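PDB 5B04: probable translation initiation factor eIF-2B subunit beta from Schizosaccharomyces pombe, which serves as a component of the eIF2B complex, which catalyses exchange of GDP for GTP on the gamma subunit of the initiation factor eIF2. Local coordinates for residues I197-M202 with L224-K229; R231-I236 with A258-T263; P312-S317 with L371-L376; S207-L212 with R276-I281. One frame throughout, in Å; residues are numbered along the deposited sequence.

Contact 1 (I197-M202 with L224-K229)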
loop_
_atom_site.group_PDB
_atom_site.type_symbol
_atom_site.label_atom_id
_atom_site.label_comp_id
_atom_site.label_asym_id
_atom_site.label_seq_id
_atom_site.Cartn_x
_atom_site.Cartn_y
_atom_site.Cartn_z
ATOM N N ILE C 197 21.505 -17.482 4.562
ATOM C CA ILE C 197 20.343 -16.601 4.620
ATOM C C ILE C 197 20.449 -15.538 3.533
ATOM O O ILE C 197 19.479 -15.254 2.828
ATOM C CB ILE C 197 20.198 -15.920 6.002
ATOM C CG1 ILE C 197 19.434 -16.829 6.965
ATOM C CG2 ILE C 197 19.471 -14.588 5.885
ATOM C CD1 ILE C 197 19.129 -16.187 8.304
ATOM N N GLU C 198 21.644 -14.975 3.390
ATOM C CA GLU C 198 21.892 -13.897 2.439
ATOM C C GLU C 198 21.641 -14.319 0.991
ATOM O O GLU C 198 21.355 -13.481 0.138
ATOM C CB GLU C 198 23.327 -13.386 2.587
ATOM C CG GLU C 198 24.394 -14.412 2.241
ATOM C CD GLU C 198 25.795 -13.934 2.568
ATOM O OE1 GLU C 198 25.947 -12.759 2.962
ATOM O OE2 GLU C 198 26.744 -14.734 2.432
ATOM N N VAL C 199 21.741 -15.617 0.720
ATOM C CA VAL C 199 21.575 -16.128 -0.637
ATOM C C VAL C 199 20.120 -16.085 -1.094
ATOM O O VAL C 199 19.832 -16.207 -2.285
ATOM C CB VAL C 199 22.091 -17.573 -0.759
ATOM C CG1 VAL C 199 23.574 -17.634 -0.427
ATOM C CG2 VAL C 199 21.297 -18.500 0.147
ATOM N N GLN C 200 19.205 -15.907 -0.146
ATOM C CA GLN C 200 17.783 -15.851 -0.458
ATOM C C GLN C 200 17.367 -14.441 -0.860
ATOM O O GLN C 200 16.199 -14.188 -1.156
ATOM C CB GLN C 200 16.955 -16.322 0.738
ATOM C CG GLN C 200 17.405 -17.654 1.314
ATOM C CD GLN C 200 16.656 -18.025 2.578
ATOM O OE1 GLN C 200 15.428 -18.110 2.584
ATOM N NE2 GLN C 200 17.394 -18.244 3.659
ATOM N N SER C 201 18.332 -13.526 -0.872
ATOM C CA SER C 201 18.065 -12.130 -1.197
ATOM C C SER C 201 17.754 -11.935 -2.674
ATOM O O SER C 201 17.111 -10.959 -3.057
ATOM C CB SER C 201 19.254 -11.256 -0.799
ATOM O OG SER C 201 20.424 -11.639 -1.501
ATOM N N MET C 202 18.206 -12.872 -3.501
ATOM C CA MET C 202 17.995 -12.787 -4.940
ATOM C C MET C 202 16.547 -13.087 -5.323
ATOM O O MET C 202 16.178 -12.996 -6.494
ATOM C CB MET C 202 18.938 -13.743 -5.672
ATOM C CG MET C 202 20.408 -13.370 -5.559
ATOM S SD MET C 202 20.767 -11.749 -6.265
ATOM C CE MET C 202 22.557 -11.731 -6.189
ATOM N N LEU C 224 21.362 -7.753 2.468
ATOM C CA LEU C 224 21.393 -6.637 1.528
ATOM C C LEU C 224 22.630 -6.665 0.636
ATOM O O LEU C 224 22.531 -6.508 -0.582
ATOM C CB LEU C 224 21.334 -5.307 2.282
ATOM C CG LEU C 224 20.063 -5.018 3.085
ATOM C CD1 LEU C 224 20.211 -3.724 3.870
ATOM C CD2 LEU C 224 18.852 -4.955 2.170
ATOM N N ARG C 225 23.794 -6.866 1.246
ATOM C CA ARG C 225 25.060 -6.800 0.522
ATOM C C ARG C 225 25.244 -7.963 -0.449
ATOM O O ARG C 225 25.971 -7.843 -1.435
ATOM C CB ARG C 225 26.229 -6.751 1.508
ATOM C CG ARG C 225 26.219 -5.522 2.404
ATOM C CD ARG C 225 27.286 -5.600 3.483
ATOM N NE ARG C 225 28.633 -5.463 2.937
ATOM C CZ ARG C 225 29.737 -5.444 3.676
ATOM N NH1 ARG C 225 29.654 -5.556 4.996
ATOM N NH2 ARG C 225 30.922 -5.316 3.098
ATOM N N PHE C 226 24.587 -9.086 -0.176
ATOM C CA PHE C 226 24.689 -10.244 -1.058
ATOM C C PHE C 226 23.950 -9.989 -2.365
ATOM O O PHE C 226 24.384 -10.429 -3.429
ATOM C CB PHE C 226 24.144 -11.502 -0.379
ATOM C CG PHE C 226 24.339 -12.758 -1.185
ATOM C CD1 PHE C 226 23.400 -13.150 -2.125
ATOM C CD2 PHE C 226 25.468 -13.540 -1.007
ATOM C CE1 PHE C 226 23.580 -14.299 -2.868
ATOM C CE2 PHE C 226 25.652 -14.693 -1.748
ATOM C CZ PHE C 226 24.707 -15.073 -2.680
ATOM N N ALA C 227 22.828 -9.284 -2.279
ATOM C CA ALA C 227 22.069 -8.917 -3.467
ATOM C C ALA C 227 22.696 -7.701 -4.137
ATOM O O ALA C 227 22.462 -7.437 -5.316
ATOM C CB ALA C 227 20.617 -8.639 -3.110
ATOM N N ALA C 228 23.507 -6.973 -3.375
ATOM C CA ALA C 228 24.082 -5.712 -3.829
ATOM C C ALA C 228 25.211 -5.895 -4.839
ATOM O O ALA C 228 25.502 -4.987 -5.617
ATOM C CB ALA C 228 24.581 -4.914 -2.641
ATOM N N LYS C 229 25.850 -7.060 -4.817
ATOM C CA LYS C 229 26.968 -7.328 -5.716
ATOM C C LYS C 229 26.527 -7.327 -7.174
ATOM O O LYS C 229 27.240 -6.834 -8.047
ATOM C CB LYS C 229 27.622 -8.668 -5.383
ATOM C CG LYS C 229 28.364 -8.707 -4.056
ATOM C CD LYS C 229 28.599 -10.142 -3.598
ATOM C CE LYS C 229 27.570 -11.098 -4.196
ATOM N NZ LYS C 229 27.657 -12.467 -3.622
#
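The F226 ring lies against the backbone of E198 and V199, which covers one of its faces. V199 CA sits 3.9 Å from the centroid of the F226 ring, a CH-pi contact 27° off the normal. On the opposite face is K229 NZ, offset toward the rim. S201 OG and M202 CG lie at the ring edge, near its plane. F226 CG is anti to the backbone N (chi1 -174°), which swings the ring out from helix 218-228 toward the turn. V199 CG1 reaches F226 CZ at 3.6 Å. The E198 side chain crosses the F226 side chain at about a right angle, and E198 CG lies 3.5 Å from F226 CD2. The E198 carboxylate is tilted 28° from the ring plane.

S201 OG donates to E198 O at 2.6 Å, nearly in line with the carbonyl bond. S201 N gives that oxygen a second bond, so two donors from one residue grip E198 O. S201 OG also touches A227 CB at 3.4 Å. M202 CE comes within 3.6 Å of F226 O. The contact joins the loop before strand 210-214 to helix 218-228. The segments meet by van der Waals and CH-pi contact, with no polar bond between them. E198 O is already taken by S201, so the ring can lie over that backbone without costing it a bond.

Contact 2 (R231-I236 with A258-T263); sequences RKFSVI and AGIDTT
V235 N donates to D261 O at 2.9 Å, the shortest hydrogen bond between 231-236 and 258-263. The donor is tilted 35° from the carbonyl plane. V235 O then accepts from T263 N at 3.0 Å, and T262 CA adds a CA-H...O contact to the same oxygen. One step earlier, D261 N bonds to F233 O in the carbonyl plane. V235 thus uses both its N and its O on the neighbouring strand, and the pairs S234-D261, V235-T262 and I236-T263 run parallel.

These strands are the two ends of a beta-alpha-beta unit, joined by helix 245-257, in the Rossmann-like sheet of the family. G259 leaves that helix in a Schellman motif, with a positive phi of 88° that favours glycine. T262 and T263 pair in parallel with a strand of a neighbouring delta subunit, so the sheet continues into that chain.

On the face with V235, I260 is the main apolar link. Its CG2 meets V235 CG2 at 3.7 Å. Its CD1 reaches F233 CZ at 3.9 Å, with the two side chains side by side and pointing the same way. V235 CG2 also lies at the edge of the F233 ring, in its plane. F233 CG stands between its backbone N and carbonyl carbon (chi1 50°), and the ring end comes back toward I260. On the other face S234 OG rests 3.2 Å from D261 CB.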
loop_
_atom_site.group_PDB
_atom_site.type_symbol
_atom_site.label_atom_id
_atom_site.label_comp_id
_atom_site.label_asym_id
_atom_site.label_seq_id
_atom_site.Cartn_x
_atom_site.Cartn_y
_atom_site.Cartn_z
ATOM N N ARG C 231 23.027 -6.581 -8.063
ATOM C CA ARG C 231 21.882 -5.695 -8.245
ATOM C C ARG C 231 22.023 -4.396 -7.461
ATOM O O ARG C 231 22.363 -4.404 -6.278
ATOM C CB ARG C 231 20.593 -6.411 -7.840
ATOM C CG ARG C 231 20.366 -7.710 -8.588
ATOM C CD ARG C 231 19.111 -8.416 -8.113
ATOM N NE ARG C 231 18.945 -9.709 -8.769
ATOM C CZ ARG C 231 17.976 -10.573 -8.484
ATOM N NH1 ARG C 231 17.080 -10.282 -7.551
ATOM N NH2 ARG C 231 17.904 -11.727 -9.133
ATOM N N LYS C 232 21.754 -3.279 -8.130
ATOM C CA LYS C 232 21.840 -1.972 -7.493
ATOM C C LYS C 232 20.455 -1.447 -7.129
ATOM O O LYS C 232 19.609 -1.232 -7.997
ATOM C CB LYS C 232 22.565 -0.978 -8.402
ATOM C CG LYS C 232 23.923 -1.466 -8.880
ATOM C CD LYS C 232 24.984 -0.386 -8.732
ATOM C CE LYS C 232 26.308 -0.979 -8.276
ATOM N NZ LYS C 232 27.378 0.051 -8.172
ATOM N N PHE C 233 20.235 -1.249 -5.834
ATOM C CA PHE C 233 18.954 -0.774 -5.331
ATOM C C PHE C 233 19.163 0.292 -4.261
ATOM O O PHE C 233 20.270 0.802 -4.092
ATOM C CB PHE C 233 18.129 -1.939 -4.774
ATOM C CG PHE C 233 18.884 -2.811 -3.810
ATOM C CD1 PHE C 233 19.623 -3.892 -4.262
ATOM C CD2 PHE C 233 18.850 -2.554 -2.449
ATOM C CE1 PHE C 233 20.318 -4.695 -3.379
ATOM C CE2 PHE C 233 19.541 -3.355 -1.560
ATOM C CZ PHE C 233 20.276 -4.428 -2.025
ATOM N N SER C 234 18.097 0.627 -3.542
ATOM C CA SER C 234 18.170 1.658 -2.514
ATOM C C SER C 234 17.705 1.139 -1.160
ATOM O O SER C 234 16.777 0.334 -1.077
ATOM C CB SER C 234 17.337 2.876 -2.919
ATOM O OG SER C 234 17.793 3.425 -4.143
ATOM N N VAL C 235 18.356 1.607 -0.100
ATOM C CA VAL C 235 17.971 1.242 1.257
ATOM C C VAL C 235 17.866 2.474 2.147
ATOM O O VAL C 235 18.800 3.271 2.235
ATOM C CB VAL C 235 18.971 0.245 1.888
ATOM C CG1 VAL C 235 18.740 0.129 3.389
ATOM C CG2 VAL C 235 18.860 -1.117 1.223
ATOM N N ILE C 236 16.717 2.633 2.794
ATOM C CA ILE C 236 16.548 3.679 3.791
ATOM C C ILE C 236 16.779 3.094 5.177
ATOM O O ILE C 236 16.056 2.198 5.611
ATOM C CB ILE C 236 15.149 4.318 3.724
ATOM C CG1 ILE C 236 14.904 4.927 2.343
ATOM C CG2 ILE C 236 14.998 5.377 4.801
ATOM C CD1 ILE C 236 13.563 5.615 2.209
ATOM N N ALA C 258 29.036 -0.575 -0.237
ATOM C CA ALA C 258 28.732 -1.797 -0.973
ATOM C C ALA C 258 28.055 -1.483 -2.303
ATOM O O ALA C 258 27.754 -2.386 -3.084
ATOM C CB ALA C 258 27.856 -2.715 -0.135
ATOM N N GLY C 259 27.819 -0.201 -2.555
ATOM C CA GLY C 259 27.182 0.224 -3.786
ATOM C C GLY C 259 25.670 0.239 -3.688
ATOM O O GLY C 259 24.972 -0.017 -4.669
ATOM N N ILE C 260 25.160 0.533 -2.495
ATOM C CA ILE C 260 23.723 0.657 -2.286
ATOM C C ILE C 260 23.353 2.104 -1.995
ATOM O O ILE C 260 23.954 2.742 -1.132
ATOM C CB ILE C 260 23.232 -0.224 -1.123
ATOM C CG1 ILE C 260 23.629 -1.683 -1.341
ATOM C CG2 ILE C 260 21.724 -0.101 -0.960
ATOM C CD1 ILE C 260 23.173 -2.605 -0.229
ATOM N N ASP C 261 22.365 2.619 -2.721
ATOM C CA ASP C 261 21.870 3.969 -2.483
ATOM C C ASP C 261 21.272 4.051 -1.083
ATOM O O ASP C 261 20.102 3.731 -0.873
ATOM C CB ASP C 261 20.835 4.358 -3.542
ATOM C CG ASP C 261 20.558 5.849 -3.571
ATOM O OD1 ASP C 261 20.261 6.430 -2.506
ATOM O OD2 ASP C 261 20.639 6.444 -4.666
ATOM N N THR C 262 22.089 4.479 -0.126
ATOM C CA THR C 262 21.693 4.492 1.277
ATOM C C THR C 262 21.267 5.877 1.747
ATOM O O THR C 262 21.975 6.863 1.538
ATOM C CB THR C 262 22.838 3.987 2.180
ATOM O OG1 THR C 262 23.099 2.607 1.898
ATOM C CG2 THR C 262 22.470 4.133 3.650
ATOM N N THR C 263 20.100 5.942 2.380
ATOM C CA THR C 263 19.631 7.172 3.002
ATOM C C THR C 263 19.455 6.961 4.504
ATOM O O THR C 263 18.859 5.972 4.935
ATOM C CB THR C 263 18.300 7.654 2.389
ATOM O OG1 THR C 263 18.445 7.792 0.969
ATOM C CG2 THR C 263 17.890 8.994 2.985
#

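Contact 3 (P312-S317 with L371-L376)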
loop_
_atom_site.group_PDB
_atom_site.type_symbol
_atom_site.label_atom_id
_atom_site.label_comp_id
_atom_site.label_asym_id
_atom_site.label_seq_id
_atom_site.Cartn_x
_atom_site.Cartn_y
_atom_site.Cartn_z
ATOM N N PRO C 312 4.761 -4.692 2.622
ATOM C CA PRO C 312 5.175 -5.977 3.198
ATOM C C PRO C 312 6.287 -5.847 4.236
ATOM O O PRO C 312 7.230 -5.080 4.043
ATOM C CB PRO C 312 5.671 -6.763 1.979
ATOM C CG PRO C 312 4.959 -6.157 0.826
ATOM C CD PRO C 312 4.837 -4.700 1.151
ATOM N N VAL C 313 6.168 -6.599 5.326
ATOM C CA VAL C 313 7.198 -6.628 6.357
ATOM C C VAL C 313 7.918 -7.972 6.352
ATOM O O VAL C 313 7.316 -9.011 6.627
ATOM C CB VAL C 313 6.610 -6.372 7.759
ATOM C CG1 VAL C 313 7.653 -6.636 8.835
ATOM C CG2 VAL C 313 6.078 -4.953 7.860
ATOM N N VAL C 314 9.207 -7.944 6.031
ATOM C CA VAL C 314 10.013 -9.157 5.997
ATOM C C VAL C 314 10.980 -9.181 7.174
ATOM O O VAL C 314 11.536 -8.150 7.551
ATOM C CB VAL C 314 10.803 -9.273 4.682
ATOM C CG1 VAL C 314 11.258 -10.706 4.463
ATOM C CG2 VAL C 314 9.954 -8.807 3.515
ATOM N N VAL C 315 11.176 -10.360 7.755
ATOM C CA VAL C 315 12.069 -10.505 8.898
ATOM C C VAL C 315 13.148 -11.549 8.634
ATOM O O VAL C 315 12.849 -12.706 8.344
ATOM C CB VAL C 315 11.296 -10.891 10.172
ATOM C CG1 VAL C 315 12.254 -11.075 11.339
ATOM C CG2 VAL C 315 10.252 -9.835 10.495
ATOM N N CYS C 316 14.405 -11.128 8.736
ATOM C CA CYS C 316 15.535 -12.035 8.565
ATOM C C CYS C 316 16.099 -12.443 9.921
ATOM O O CYS C 316 16.612 -11.608 10.666
ATOM C CB CYS C 316 16.624 -11.383 7.712
ATOM S SG CYS C 316 16.089 -10.902 6.056
ATOM N N SER C 317 16.004 -13.730 10.238
ATOM C CA SER C 317 16.447 -14.224 11.536
ATOM C C SER C 317 16.795 -15.706 11.508
ATOM O O SER C 317 16.139 -16.496 10.832
ATOM C CB SER C 317 15.367 -13.974 12.589
ATOM O OG SER C 317 15.769 -14.461 13.857
ATOM N N LEU C 371 6.592 -12.248 5.973
ATOM C CA LEU C 371 7.525 -13.313 5.629
ATOM C C LEU C 371 8.725 -13.370 6.569
ATOM O O LEU C 371 9.317 -12.343 6.904
ATOM C CB LEU C 371 8.007 -13.140 4.187
ATOM C CG LEU C 371 9.045 -14.148 3.691
ATOM C CD1 LEU C 371 8.448 -15.543 3.639
ATOM C CD2 LEU C 371 9.587 -13.738 2.332
ATOM N N PHE C 372 9.078 -14.580 6.992
ATOM C CA PHE C 372 10.291 -14.800 7.767
ATOM C C PHE C 372 11.383 -15.399 6.889
ATOM O O PHE C 372 11.210 -16.479 6.325
ATOM C CB PHE C 372 10.025 -15.722 8.959
ATOM C CG PHE C 372 9.357 -15.044 10.122
ATOM C CD1 PHE C 372 10.092 -14.262 10.997
ATOM C CD2 PHE C 372 8.001 -15.204 10.350
ATOM C CE1 PHE C 372 9.483 -13.641 12.072
ATOM C CE2 PHE C 372 7.386 -14.587 11.423
ATOM C CZ PHE C 372 8.128 -13.805 12.286
ATOM N N ILE C 373 12.501 -14.691 6.767
ATOM C CA ILE C 373 13.666 -15.226 6.075
ATOM C C ILE C 373 14.601 -15.881 7.086
ATOM O O ILE C 373 15.207 -15.202 7.913
ATOM C CB ILE C 373 14.427 -14.137 5.297
ATOM C CG1 ILE C 373 13.573 -13.611 4.143
ATOM C CG2 ILE C 373 15.742 -14.686 4.764
ATOM C CD1 ILE C 373 13.351 -14.622 3.039
ATOM N N THR C 374 14.705 -17.204 7.022
ATOM C CA THR C 374 15.529 -17.947 7.967
ATOM C C THR C 374 16.577 -18.789 7.252
ATOM O O THR C 374 16.583 -18.878 6.025
ATOM C CB THR C 374 14.674 -18.871 8.855
ATOM O OG1 THR C 374 14.126 -19.929 8.059
ATOM C CG2 THR C 374 13.542 -18.090 9.508
ATOM N N ASN C 375 17.464 -19.408 8.026
ATOM C CA ASN C 375 18.469 -20.304 7.467
ATOM C C ASN C 375 17.852 -21.635 7.051
ATOM O O ASN C 375 18.500 -22.457 6.403
ATOM C CB ASN C 375 19.603 -20.534 8.468
ATOM C CG ASN C 375 19.096 -20.873 9.854
ATOM O OD1 ASN C 375 18.176 -20.234 10.362
ATOM N ND2 ASN C 375 19.695 -21.884 10.474
ATOM N N LEU C 376 16.596 -21.838 7.432
ATOM C CA LEU C 376 15.841 -23.009 7.005
ATOM C C LEU C 376 15.013 -22.677 5.771
ATOM O O LEU C 376 14.424 -23.561 5.148
ATOM C CB LEU C 376 14.936 -23.513 8.132
ATOM C CG LEU C 376 15.490 -24.597 9.063
ATOM C CD1 LEU C 376 16.845 -24.208 9.633
ATOM C CD2 LEU C 376 14.498 -24.882 10.182
#
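Strands 313-316 and 371-374 run parallel; the axes of the short segments come within 4.5 Å and diverge by 21°. They are neighbours in the Rossmann-like sheet of the family, where V314, V315 and C316 pair with L371, F372 and I373. V315 takes both of its backbone bonds from this partner: its N donates to L371 O, and its O accepts from I373 N at 2.6 Å. S317 N continues the series to I373 O, while the bond from L371 N to V313 O is weak.

On the face with V315, the F372 side chain lies alongside it and points the same way. F372 CG is anti to the carbonyl carbon (chi1 -78°), and the ring leans back toward V315 until F372 CD1 is 3.7 Å from V315 CB. L293 of strand 293-296 touches both residues. With an alanine here instead of F372, V315 and L293 would probably lose the ring that both touch, and a gap would open on that face.

On the opposite face V314 CG1 meets I373 CG1 at 3.7 Å, their side chains crossing at a slant. Helix 218-228 packs here through F223, which touches C316 and I373. C316 SG lies 3.7 Å from I373 CB and slightly farther from I373 CG2.

Contact 4 (S207-L212 with R276-I281)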
loop_
_atom_site.group_PDB
_atom_site.type_symbol
_atom_site.label_atom_id
_atom_site.label_comp_id
_atom_site.label_asym_id
_atom_site.label_seq_id
_atom_site.Cartn_x
_atom_site.Cartn_y
_atom_site.Cartn_z
ATOM N N SER C 207 16.392 -4.856 -8.570
ATOM C CA SER C 207 16.954 -3.561 -8.934
ATOM C C SER C 207 15.932 -2.432 -8.829
ATOM O O SER C 207 14.745 -2.625 -9.098
ATOM C CB SER C 207 17.528 -3.612 -10.352
ATOM O OG SER C 207 18.571 -4.568 -10.445
ATOM N N ASN C 208 16.415 -1.262 -8.415
ATOM C CA ASN C 208 15.622 -0.034 -8.339
ATOM C C ASN C 208 14.463 -0.082 -7.343
ATOM O O ASN C 208 13.628 0.822 -7.317
ATOM C CB ASN C 208 15.090 0.334 -9.726
ATOM C CG ASN C 208 16.199 0.660 -10.706
ATOM O OD1 ASN C 208 16.754 -0.229 -11.352
ATOM N ND2 ASN C 208 16.533 1.940 -10.817
ATOM N N GLU C 209 14.415 -1.126 -6.522
ATOM C CA GLU C 209 13.451 -1.174 -5.429
ATOM C C GLU C 209 13.951 -0.326 -4.266
ATOM O O GLU C 209 15.144 -0.038 -4.167
ATOM C CB GLU C 209 13.209 -2.615 -4.966
ATOM C CG GLU C 209 12.240 -3.404 -5.833
ATOM C CD GLU C 209 11.783 -4.692 -5.170
ATOM O OE1 GLU C 209 12.493 -5.181 -4.265
ATOM O OE2 GLU C 209 10.712 -5.213 -5.548
ATOM N N ILE C 210 13.036 0.081 -3.392
ATOM C CA ILE C 210 13.406 0.839 -2.203
ATOM C C ILE C 210 13.091 0.041 -0.944
ATOM O O ILE C 210 11.945 -0.348 -0.713
ATOM C CB ILE C 210 12.687 2.197 -2.147
ATOM C CG1 ILE C 210 13.193 3.108 -3.265
ATOM C CG2 ILE C 210 12.902 2.858 -0.794
ATOM C CD1 ILE C 210 12.643 4.516 -3.202
ATOM N N ILE C 211 14.116 -0.199 -0.134
ATOM C CA ILE C 211 13.973 -1.025 1.059
ATOM C C ILE C 211 14.128 -0.215 2.341
ATOM O O ILE C 211 15.115 0.496 2.521
ATOM C CB ILE C 211 15.003 -2.168 1.070
ATOM C CG1 ILE C 211 14.946 -2.946 -0.245
ATOM C CG2 ILE C 211 14.768 -3.087 2.259
ATOM C CD1 ILE C 211 13.580 -3.518 -0.554
ATOM N N LEU C 212 13.146 -0.325 3.229
ATOM C CA LEU C 212 13.230 0.322 4.531
ATOM C C LEU C 212 13.688 -0.664 5.594
ATOM O O LEU C 212 13.122 -1.748 5.740
ATOM C CB LEU C 212 11.885 0.928 4.933
ATOM C CG LEU C 212 11.846 1.508 6.350
ATOM C CD1 LEU C 212 12.815 2.674 6.479
ATOM C CD2 LEU C 212 10.437 1.931 6.733
ATOM N N ARG C 276 6.862 5.475 -0.656
ATOM C CA ARG C 276 7.743 5.120 -1.762
ATOM C C ARG C 276 8.612 3.914 -1.414
ATOM O O ARG C 276 9.631 3.668 -2.058
ATOM C CB ARG C 276 8.627 6.309 -2.148
ATOM C CG ARG C 276 7.866 7.610 -2.347
ATOM C CD ARG C 276 6.987 7.582 -3.589
ATOM N NE ARG C 276 7.620 8.249 -4.725
ATOM C CZ ARG C 276 8.182 7.616 -5.749
ATOM N NH1 ARG C 276 8.189 6.291 -5.790
ATOM N NH2 ARG C 276 8.733 8.309 -6.737
ATOM N N VAL C 277 8.204 3.167 -0.394
ATOM C CA VAL C 277 8.941 1.979 0.026
ATOM C C VAL C 277 8.251 0.707 -0.449
ATOM O O VAL C 277 7.049 0.528 -0.245
ATOM C CB VAL C 277 9.102 1.919 1.559
ATOM C CG1 VAL C 277 9.791 0.626 1.969
ATOM C CG2 VAL C 277 9.881 3.120 2.063
ATOM N N ASN C 278 9.019 -0.175 -1.083
ATOM C CA ASN C 278 8.493 -1.444 -1.570
ATOM C C ASN C 278 8.405 -2.498 -0.473
ATOM O O ASN C 278 7.386 -3.176 -0.332
ATOM C CB ASN C 278 9.357 -1.973 -2.717
ATOM C CG ASN C 278 9.298 -1.091 -3.946
ATOM O OD1 ASN C 278 10.287 -0.462 -4.320
ATOM N ND2 ASN C 278 8.136 -1.046 -4.586
ATOM N N LYS C 279 9.478 -2.636 0.297
ATOM C CA LYS C 279 9.567 -3.688 1.302
ATOM C C LYS C 279 10.225 -3.212 2.592
ATOM O O LYS C 279 11.147 -2.396 2.570
ATOM C CB LYS C 279 10.347 -4.885 0.750
ATOM C CG LYS C 279 9.635 -5.650 -0.352
ATOM C CD LYS C 279 10.592 -6.566 -1.096
ATOM C CE LYS C 279 9.855 -7.422 -2.112
ATOM N NZ LYS C 279 8.953 -6.609 -2.974
ATOM N N VAL C 280 9.743 -3.734 3.715
ATOM C CA VAL C 280 10.394 -3.529 5.002
ATOM C C VAL C 280 11.171 -4.782 5.380
ATOM O O VAL C 280 10.616 -5.881 5.415
ATOM C CB VAL C 280 9.381 -3.191 6.116
ATOM C CG1 VAL C 280 9.938 -3.561 7.483
ATOM C CG2 VAL C 280 9.014 -1.721 6.068
ATOM N N ILE C 281 12.462 -4.617 5.648
ATOM C CA ILE C 281 13.295 -5.736 6.068
ATOM C C ILE C 281 13.869 -5.474 7.455
ATOM O O ILE C 281 14.701 -4.585 7.640
ATOM C CB ILE C 281 14.435 -5.999 5.072
ATOM C CG1 ILE C 281 13.860 -6.431 3.722
ATOM C CG2 ILE C 281 15.375 -7.064 5.611
ATOM C CD1 ILE C 281 14.911 -6.768 2.687
#
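The carboxylate of E209 and the amide of N278 are stacked, their planes 20° apart. N278 CB is directed toward 207-212, and N278 OD1 accepts from I210 N at 3.0 Å, in the amide plane and on a lone pair. N278 N returns a bond to I210 O, so I210 is held by both its backbone N and O.

E209 extends beyond CG, and its OE2 forms a long, weak salt bridge with K279 NZ at 3.4 Å. Its stronger partner is R276 of a second copy of this subunit. A glutamine here would take away the negative charge, and R276 of the second copy and K279 would probably be left without their anionic mate.

Strands 210-214 and 279-282 are parallel neighbours in the middle of the Rossmann-like sheet, with 41° between the short segments. L212 N bonds to K279 O, and I281 N to L212 O at 2.9 Å. L212 and V280 lie side by side on one face, and L212 CB also meets V277 CG1 at 3.6 Å. On the other face I211 bends at chi2 (-57°), bringing CD1 to 3.7 Å from K279 CB, and its CG2 touches I281 CD1.

Contacts 2, 3 and 4 are buried strand pairings of one sheet. Contact 1 is only partly buried and lies outside the sheet, on helix 218-228. Contact 4 is central: I211 bonds to S234 and I236 of contact 2, and V280 to P312 and V314 of contact 3. Contacts 2 and 3 do not touch, their nearest atoms being about 11 Å apart. Contact 1 bridges toward both, through M202 O to R231 NH1 and Q200 NE2 to T374 O. Backbone bonds carry the three strand pairs, whereas an aromatic ring carries contact 1. Contact 4 alone has a salt bridge between its segments, while contact 2 lies at the edge that joins a delta subunit.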